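Local coordinates for transcriptional activator of comK gene (PDB 2HQB), which probably binds a small ligand through a periplasmic-binding-protein fold of the BMP lipoprotein family and is thought to activate the comK gene, at residues G130-F135 with L171-E176. Numbering follows the deposited sequence.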
loop_
_atom_site.group_PDB
_atom_site.type_symbol
_atom_site.label_atom_id
_atom_site.label_comp_id
_atom_site.label_asym_id
_atom_site.label_seq_id
_atom_site.Cartn_x
_atom_site.Cartn_y
_atom_site.Cartn_z
ATOM N N GLY A 130 3.812 18.840 2.063
ATOM C CA GLY A 130 2.786 18.408 2.997
ATOM C C GLY A 130 2.184 17.023 2.797
ATOM O O GLY A 130 2.070 16.511 1.669
ATOM N N VAL A 131 1.810 16.416 3.921
ATOM C CA VAL A 131 1.170 15.123 3.929
ATOM C C VAL A 131 -0.240 15.263 4.465
ATOM O O VAL A 131 -0.417 15.868 5.517
ATOM C CB VAL A 131 1.858 14.127 4.870
ATOM C CG1 VAL A 131 1.062 12.805 4.892
ATOM C CG2 VAL A 131 3.238 13.860 4.416
ATOM N N ILE A 132 -1.232 14.726 3.746
ATOM C CA ILE A 132 -2.623 14.690 4.231
ATOM C C ILE A 132 -2.892 13.181 4.414
ATOM O O ILE A 132 -3.194 12.461 3.465
ATOM C CB ILE A 132 -3.639 15.243 3.212
ATOM C CG1 ILE A 132 -3.309 16.688 2.874
ATOM C CG2 ILE A 132 -5.055 15.135 3.780
ATOM C CD1 ILE A 132 -4.297 17.366 1.904
ATOM N N ALA A 133 -2.726 12.695 5.628
ATOM C CA ALA A 133 -2.931 11.287 5.889
ATOM C C ALA A 133 -4.162 11.078 6.744
ATOM O O ALA A 133 -4.864 12.034 7.094
ATOM C CB ALA A 133 -1.722 10.701 6.568
ATOM N N ALA A 134 -4.426 9.820 7.083
ATOM C CA ALA A 134 -5.601 9.497 7.870
ATOM C C ALA A 134 -5.242 9.428 9.333
ATOM O O ALA A 134 -5.897 10.050 10.177
ATOM C CB ALA A 134 -6.193 8.171 7.395
ATOM N N PHE A 135 -4.184 8.683 9.633
ATOM C CA PHE A 135 -3.757 8.529 11.011
ATOM C C PHE A 135 -2.252 8.646 11.203
ATOM O O PHE A 135 -1.460 8.323 10.313
ATOM C CB PHE A 135 -4.210 7.186 11.565
ATOM C CG PHE A 135 -5.555 6.770 11.105
ATOM C CD1 PHE A 135 -5.695 5.929 10.006
ATOM C CD2 PHE A 135 -6.697 7.204 11.767
ATOM C CE1 PHE A 135 -6.959 5.524 9.580
ATOM C CE2 PHE A 135 -7.962 6.804 11.344
ATOM C CZ PHE A 135 -8.091 5.969 10.258
ATOM N N LEU A 171 -10.026 17.366 1.374
ATOM C CA LEU A 171 -9.910 18.479 0.459
ATOM C C LEU A 171 -9.754 19.774 1.258
ATOM O O LEU A 171 -8.977 20.661 0.840
ATOM C CB LEU A 171 -11.099 18.548 -0.499
ATOM C CG LEU A 171 -11.038 17.680 -1.758
ATOM C CD1 LEU A 171 -12.431 17.661 -2.344
ATOM C CD2 LEU A 171 -10.003 18.198 -2.795
ATOM N N GLU A 172 -10.455 19.894 2.395
ATOM C CA GLU A 172 -10.294 21.095 3.220
ATOM C C GLU A 172 -8.831 21.198 3.672
ATOM O O GLU A 172 -8.224 22.266 3.585
ATOM C CB GLU A 172 -11.180 21.055 4.452
ATOM C CG GLU A 172 -12.647 21.026 4.145
ATOM C CD GLU A 172 -13.460 20.716 5.381
ATOM O OE1 GLU A 172 -13.308 21.471 6.373
ATOM O OE2 GLU A 172 -14.233 19.720 5.367
ATOM N N LEU A 173 -8.267 20.095 4.156
ATOM C CA LEU A 173 -6.877 20.090 4.570
ATOM C C LEU A 173 -5.993 20.506 3.387
ATOM O O LEU A 173 -4.995 21.203 3.575
ATOM C CB LEU A 173 -6.466 18.707 5.077
ATOM C CG LEU A 173 -7.239 18.168 6.282
ATOM C CD1 LEU A 173 -6.743 16.757 6.623
ATOM C CD2 LEU A 173 -7.079 19.103 7.469
ATOM N N PHE A 174 -6.342 20.087 2.170
ATOM C CA PHE A 174 -5.558 20.500 1.001
ATOM C C PHE A 174 -5.582 22.023 0.910
ATOM O O PHE A 174 -4.536 22.678 0.822
ATOM C CB PHE A 174 -6.146 19.955 -0.299
ATOM C CG PHE A 174 -5.491 20.523 -1.537
ATOM C CD1 PHE A 174 -4.095 20.471 -1.694
ATOM C CD2 PHE A 174 -6.261 21.103 -2.545
ATOM C CE1 PHE A 174 -3.481 20.983 -2.836
ATOM C CE2 PHE A 174 -5.668 21.626 -3.700
ATOM C CZ PHE A 174 -4.271 21.568 -3.853
ATOM N N GLN A 175 -6.802 22.563 0.915
ATOM C CA GLN A 175 -7.036 24.002 0.852
ATOM C C GLN A 175 -6.243 24.729 1.949
ATOM O O GLN A 175 -5.439 25.633 1.661
ATOM C CB GLN A 175 -8.542 24.272 0.964
ATOM C CG GLN A 175 -9.257 24.223 -0.389
ATOM C CD GLN A 175 -10.650 23.598 -0.285
ATOM O OE1 GLN A 175 -11.299 23.686 0.774
ATOM N NE2 GLN A 175 -11.127 22.971 -1.385
ATOM N N GLU A 176 -6.485 24.333 3.199
ATOM C CA GLU A 176 -5.762 24.867 4.348
ATOM C C GLU A 176 -4.248 25.019 4.078
ATOM O O GLU A 176 -3.691 26.113 4.201
ATOM C CB GLU A 176 -5.898 23.919 5.525
ATOM C CG GLU A 176 -7.043 24.160 6.446
ATOM C CD GLU A 176 -6.814 23.429 7.744
ATOM O OE1 GLU A 176 -5.690 23.568 8.289
ATOM O OE2 GLU A 176 -7.737 22.719 8.208
#
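Ile132 reaches from its strand to the flank of the helical segment 171-176 with both branches, CG2 meeting Leu173 and CD1 reaching mainly Phe174. Its CG2 methyl lies 3.7 Å from Leu173 CD1, while the extended CG1-CD1 arm ends against the helix backbone, with CD1 3.4 Å from Phe174 N and 3.9 Å from Phe174 CB. With CG2 anti to its backbone N and CG1 anti to the carbonyl carbon (chi1 -59°), the isoleucine spreads its arms so that Leu173 CB sits 4.1 Å from both CG2 and CD1. A beta-branched residue suits this place, since it is at ease in a strand and brings two separate hydrophobic arms to the helix. Leucine suits the helix, carrying its branch one carbon further out, toward the strand.

The arrangement belongs to the alternating alpha/beta architecture of type I periplasmic binding proteins: helix 167-178 forms the crossover between parallel strands 155-160 and 184-186 and passes over strand 128-133, which lies between them in the sheet. Val131 and Ala133 serve the opposite face, touching helix 139-150. Replacing Ile132 with an alanine would probably open a gap beneath the helix and leave Leu173 CD1 and Phe174 CB without their apolar mate.

Phe174 contributes its CB here, but its ring turns away (CG anti to the backbone N, chi1 171°) to meet Phe185 edge-to-face and pack against helix 193-203. Beyond this buried patch the helix changes character: Glu172, Gln175 and Glu176 are exposed, and their polar ends suit the side facing solvent.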